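Local coordinates for regulatory protein MarR (Planctomyces limnophilus, PDB 3U2R) that probably binds DNA as a transcription factor of the MarR family, through a winged helix-turn-helix domain, at residues F42-Q47 against D84-R89; Q47-L52 against K114-L119. One frame throughout, in Å; residues are numbered along the deposited sequence.

Contact 1. Residues F42-Q47 against D84-R89; sequences FELSAQ and DRLDDR
Arg89, the first residue past helix 78-88, turns the edge of its guanidinium to the backbone carbonyls of the turn that follows helix 18-40. NH2 gives a hydrogen bond of 2.8 Å to Phe42 O, meeting the carbonyl nearly head-on, although the oxygen sits 26° out of the guanidinium plane. NH1 bonds Glu43 O at 3.0 Å; this oxygen lies in the guanidinium plane at its edge, whereas the nitrogen stands above the carbonyl plane of Glu43. Both hydrogen bonds are clearly bent, yet two successive carbonyls held by two nitrogens of one group limit how it can turn. Bends at chi2 (-107°) and chi3 swing the arginine chain round to reach them.

The close-packed part is beneath, where Leu44 CD2 meets Leu86 CD2 at 3.9 Å, the two side chains crossing at about a right angle. Both leucines are buried, Leu44 also resting on Leu115 and Leu119 of helix 110-148. On the exposed side the fit is looser: the carboxylate of Glu43 stays apart from the guanidinium, with OE2 5.4 Å from Arg89 NH1, so any attraction is probably long-range. Glu43, at positive phi, is the C' residue of a Schellman motif ending helix 18-40, and Ser45 then takes the N-cap of helix 46-58: the turn between these helices, bonded here to the residue just after helix 78-88, probably the recognition helix of the MarR winged helix-turn-helix domain.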
# COMPACT_ATOMS: atom_id res chain seq x y z
N PHE A 42 -25.48 -10.37 10.88
CA PHE A 42 -25.89 -11.67 11.35
C PHE A 42 -26.36 -11.62 12.82
O PHE A 42 -26.63 -12.66 13.43
CB PHE A 42 -24.74 -12.65 11.19
CG PHE A 42 -24.36 -12.88 9.74
CD1 PHE A 42 -23.52 -11.99 9.08
CD2 PHE A 42 -24.95 -13.89 9.00
CE1 PHE A 42 -23.17 -12.20 7.77
CE2 PHE A 42 -24.59 -14.11 7.68
CZ PHE A 42 -23.71 -13.27 7.07
N GLU A 43 -26.54 -10.39 13.35
CA GLU A 43 -26.90 -10.08 14.70
C GLU A 43 -25.91 -10.73 15.68
O GLU A 43 -26.28 -11.31 16.69
CB GLU A 43 -28.36 -10.47 14.97
CG GLU A 43 -29.35 -9.63 14.17
CD GLU A 43 -30.38 -8.88 14.99
OE1 GLU A 43 -30.58 -7.67 14.72
OE2 GLU A 43 -31.00 -9.49 15.89
N LEU A 44 -24.62 -10.56 15.39
CA LEU A 44 -23.53 -11.04 16.22
C LEU A 44 -22.55 -9.96 16.50
O LEU A 44 -22.50 -8.98 15.78
CB LEU A 44 -22.74 -12.17 15.53
CG LEU A 44 -23.41 -13.47 15.24
CD1 LEU A 44 -22.50 -14.33 14.35
CD2 LEU A 44 -23.77 -14.19 16.52
N SER A 45 -21.72 -10.20 17.49
CA SER A 45 -20.52 -9.45 17.84
C SER A 45 -19.37 -10.34 17.51
O SER A 45 -19.53 -11.57 17.37
CB SER A 45 -20.51 -9.11 19.32
OG SER A 45 -20.76 -10.28 20.09
N ALA A 46 -18.19 -9.74 17.44
CA ALA A 46 -16.98 -10.48 17.17
C ALA A 46 -16.70 -11.46 18.31
O ALA A 46 -16.22 -12.55 18.04
CB ALA A 46 -15.80 -9.52 16.99
N GLN A 47 -17.06 -11.10 19.57
CA GLN A 47 -16.83 -11.98 20.72
C GLN A 47 -17.74 -13.21 20.62
O GLN A 47 -17.32 -14.30 21.00
CB GLN A 47 -17.02 -11.26 22.07
CG GLN A 47 -16.31 -11.96 23.20
CD GLN A 47 -16.32 -11.18 24.51
OE1 GLN A 47 -17.33 -10.59 24.92
NE2 GLN A 47 -15.19 -11.20 25.23
N ASP A 84 -26.18 -16.67 26.35
CA ASP A 84 -27.64 -16.69 26.45
C ASP A 84 -28.25 -16.36 25.09
O ASP A 84 -29.19 -17.01 24.68
CB ASP A 84 -28.19 -15.64 27.47
CG ASP A 84 -28.04 -15.87 28.97
OD1 ASP A 84 -27.60 -16.98 29.36
OD2 ASP A 84 -28.42 -14.94 29.76
N ARG A 85 -27.74 -15.30 24.43
CA ARG A 85 -28.21 -14.90 23.10
C ARG A 85 -27.98 -16.01 22.11
O ARG A 85 -28.88 -16.34 21.34
CB ARG A 85 -27.51 -13.61 22.62
CG ARG A 85 -28.00 -12.36 23.36
CD ARG A 85 -27.32 -11.10 22.83
NE ARG A 85 -26.04 -10.84 23.50
CZ ARG A 85 -25.13 -9.96 23.08
NH1 ARG A 85 -25.34 -9.25 21.97
NH2 ARG A 85 -24.00 -9.80 23.76
N LEU A 86 -26.77 -16.61 22.13
CA LEU A 86 -26.46 -17.75 21.24
C LEU A 86 -27.35 -18.97 21.53
O LEU A 86 -27.78 -19.62 20.59
CB LEU A 86 -24.99 -18.17 21.35
CG LEU A 86 -23.97 -17.12 20.97
CD1 LEU A 86 -22.59 -17.70 21.11
CD2 LEU A 86 -24.27 -16.57 19.55
N ASP A 87 -27.63 -19.26 22.78
CA ASP A 87 -28.59 -20.34 23.20
C ASP A 87 -30.00 -20.03 22.73
O ASP A 87 -30.66 -20.91 22.18
CB ASP A 87 -28.62 -20.48 24.71
CG ASP A 87 -29.07 -21.85 25.21
OD1 ASP A 87 -29.97 -22.43 24.61
OD2 ASP A 87 -28.52 -22.33 26.21
N ASP A 88 -30.45 -18.76 22.85
CA ASP A 88 -31.81 -18.46 22.42
C ASP A 88 -31.97 -18.64 20.94
O ASP A 88 -33.04 -19.00 20.49
CB ASP A 88 -32.22 -17.03 22.82
CG ASP A 88 -32.32 -16.83 24.32
OD1 ASP A 88 -32.59 -17.84 25.04
OD2 ASP A 88 -32.11 -15.69 24.78
N ARG A 89 -30.90 -18.36 20.17
CA ARG A 89 -30.90 -18.54 18.73
C ARG A 89 -30.71 -20.03 18.30
O ARG A 89 -30.68 -20.30 17.10
CB ARG A 89 -29.78 -17.71 18.10
CG ARG A 89 -29.76 -16.21 18.43
CD ARG A 89 -30.19 -15.30 17.30
NE ARG A 89 -29.44 -15.45 16.05
CZ ARG A 89 -28.38 -14.73 15.66
NH1 ARG A 89 -27.86 -13.80 16.46
NH2 ARG A 89 -27.84 -14.94 14.47

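Contact 2. Residues Q47-L52 against K114-L119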
# COMPACT_ATOMS: atom_id res chain seq x y z
N GLN A 47 -17.06 -11.10 19.57
CA GLN A 47 -16.83 -11.98 20.72
C GLN A 47 -17.74 -13.21 20.62
O GLN A 47 -17.32 -14.30 21.00
CB GLN A 47 -17.02 -11.26 22.07
CG GLN A 47 -16.31 -11.96 23.20
CD GLN A 47 -16.32 -11.18 24.51
OE1 GLN A 47 -17.33 -10.59 24.92
NE2 GLN A 47 -15.19 -11.20 25.23
N GLN A 48 -18.95 -13.04 20.04
CA GLN A 48 -19.86 -14.18 19.79
C GLN A 48 -19.31 -15.06 18.67
O GLN A 48 -19.30 -16.26 18.81
CB GLN A 48 -21.26 -13.73 19.47
CG GLN A 48 -22.03 -13.27 20.70
CD GLN A 48 -23.37 -12.71 20.32
OE1 GLN A 48 -23.49 -11.90 19.43
NE2 GLN A 48 -24.41 -13.04 21.04
N TYR A 49 -18.75 -14.46 17.61
CA TYR A 49 -18.12 -15.22 16.53
C TYR A 49 -16.94 -16.03 17.11
O TYR A 49 -16.77 -17.21 16.77
CB TYR A 49 -17.66 -14.25 15.43
CG TYR A 49 -16.86 -14.90 14.30
CD1 TYR A 49 -17.50 -15.59 13.29
CD2 TYR A 49 -15.48 -14.82 14.27
CE1 TYR A 49 -16.78 -16.25 12.30
CE2 TYR A 49 -14.75 -15.42 13.24
CZ TYR A 49 -15.41 -16.11 12.24
OH TYR A 49 -14.76 -16.76 11.22
N ASN A 50 -16.12 -15.36 17.97
CA ASN A 50 -14.94 -15.95 18.61
C ASN A 50 -15.35 -17.12 19.53
O ASN A 50 -14.74 -18.16 19.47
CB ASN A 50 -14.17 -14.91 19.39
CG ASN A 50 -13.41 -13.95 18.51
OD1 ASN A 50 -13.23 -14.16 17.32
ND2 ASN A 50 -12.82 -12.98 19.13
N THR A 51 -16.46 -17.01 20.22
CA THR A 51 -17.03 -18.13 21.01
C THR A 51 -17.47 -19.27 20.08
O THR A 51 -17.09 -20.43 20.28
CB THR A 51 -18.20 -17.62 21.84
OG1 THR A 51 -17.74 -16.55 22.68
CG2 THR A 51 -18.81 -18.68 22.68
N LEU A 52 -18.22 -18.96 19.04
CA LEU A 52 -18.64 -20.02 18.15
C LEU A 52 -17.44 -20.72 17.52
O LEU A 52 -17.45 -21.93 17.47
CB LEU A 52 -19.57 -19.48 17.06
CG LEU A 52 -20.95 -18.92 17.52
CD1 LEU A 52 -21.68 -18.19 16.38
CD2 LEU A 52 -21.90 -20.04 18.02
N LYS A 114 -23.54 -24.41 10.79
CA LYS A 114 -24.01 -23.83 9.54
C LYS A 114 -23.73 -22.33 9.53
O LYS A 114 -23.31 -21.80 8.51
CB LYS A 114 -25.51 -24.10 9.36
CG LYS A 114 -26.20 -23.36 8.19
CD LYS A 114 -26.33 -24.21 6.97
CE LYS A 114 -27.04 -23.45 5.86
NZ LYS A 114 -26.06 -22.85 4.92
N LEU A 115 -23.99 -21.65 10.64
CA LEU A 115 -23.77 -20.21 10.66
C LEU A 115 -22.31 -19.89 10.41
O LEU A 115 -21.99 -19.00 9.62
CB LEU A 115 -24.26 -19.57 11.97
CG LEU A 115 -24.00 -18.10 12.11
CD1 LEU A 115 -24.71 -17.26 10.96
CD2 LEU A 115 -24.43 -17.65 13.44
N LEU A 116 -21.41 -20.63 11.03
CA LEU A 116 -19.97 -20.43 10.80
C LEU A 116 -19.60 -20.75 9.32
O LEU A 116 -18.85 -20.01 8.76
CB LEU A 116 -19.14 -21.30 11.76
CG LEU A 116 -19.12 -20.90 13.20
CD1 LEU A 116 -18.28 -21.86 13.98
CD2 LEU A 116 -18.58 -19.54 13.38
N LYS A 117 -20.20 -21.75 8.67
CA LYS A 117 -19.91 -22.02 7.24
C LYS A 117 -20.41 -20.86 6.37
O LYS A 117 -19.71 -20.45 5.44
CB LYS A 117 -20.51 -23.36 6.75
CG LYS A 117 -19.79 -24.58 7.32
CD LYS A 117 -20.18 -25.90 6.65
CE LYS A 117 -19.93 -27.12 7.54
NZ LYS A 117 -20.17 -28.42 6.84
N ASP A 118 -21.60 -20.29 6.70
CA ASP A 118 -22.12 -19.12 5.97
C ASP A 118 -21.31 -17.86 6.20
O ASP A 118 -21.40 -16.92 5.40
CB ASP A 118 -23.55 -18.81 6.38
CG ASP A 118 -24.55 -19.86 5.98
OD1 ASP A 118 -24.20 -20.73 5.14
OD2 ASP A 118 -25.67 -19.84 6.52
N LEU A 119 -20.58 -17.80 7.28
CA LEU A 119 -19.76 -16.64 7.60
C LEU A 119 -18.35 -16.71 7.04
O LEU A 119 -17.67 -15.71 7.15
CB LEU A 119 -19.67 -16.46 9.12
CG LEU A 119 -20.90 -15.86 9.75
CD1 LEU A 119 -20.91 -16.07 11.24
CD2 LEU A 119 -20.98 -14.38 9.47
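Leu116 pushes its two methyls against Leu52 and the ring of Tyr49. CD2 lies 3.8 Å from Leu52 CB and also reaches Tyr49 CE1, at 3.9 Å, approaching the ring obliquely. CD1 goes to the backbone instead, 3.6 Å from Leu52 O. Next to this, Leu119 CD1 comes up at the edge of the Tyr49 ring, 4.0 Å from CD1 of the tyrosine, and the two side chains slide past each other in opposite directions. Tyr49 reaches this layer because its CG is anti to the backbone N (chi1 174°), which carries the ring out toward helix 110-148; Phe39 of helix 18-40 meets the same ring. This is helix-to-helix packing in the core of the MarR fold: helix 46-58 of the winged-helix domain lies against the start of the long helix 110-148, their local axes 11.1 Å apart at closest approach and their directions 117° from each other. With Leu116 cut back to an alanine, both methyls go, which would probably leave a gap beside Leu52 CB and let the Tyr49 ring shift for want of a neighbour at CE1. Leu108 of strand 103-108 touches both Leu52 and Leu116. Farther along, the side chains of Leu52 and Leu115 cross at about a right angle, with Leu52 CD1 4.1 Å from Leu115 CD2. Within helix 46-58, Gln47 O accepts from both Thr51 N and Thr51 OG1, which come from opposite faces of its carbonyl plane. Asn50, pointing away from helix 110-148, gives a hydrogen bond from ND2 to Leu16 O of the second subunit.

Overall arrangement
Contacts 1 and 2 lie with centres about 9 Å apart and meet on helix 46-58, sharing Gln47. Along the chain their segments alternate: 42-47, 47-52, 84-89, then 114-119. Contact 1 ties the turn before this helix to the end of helix 78-88, while contact 2 ties the helix itself to helix 110-148. They are in direct touch, Phe42 CD1 lying 3.5 Å from Leu119 CD2, and Gln48 fills in beside Arg85 and Leu86. Helix 46-58 therefore joins the helix-turn-helix region to the long C-terminal helix, and since both contacts also touch the second subunit, the probable DNA-binding domain is packed close to the subunit interface.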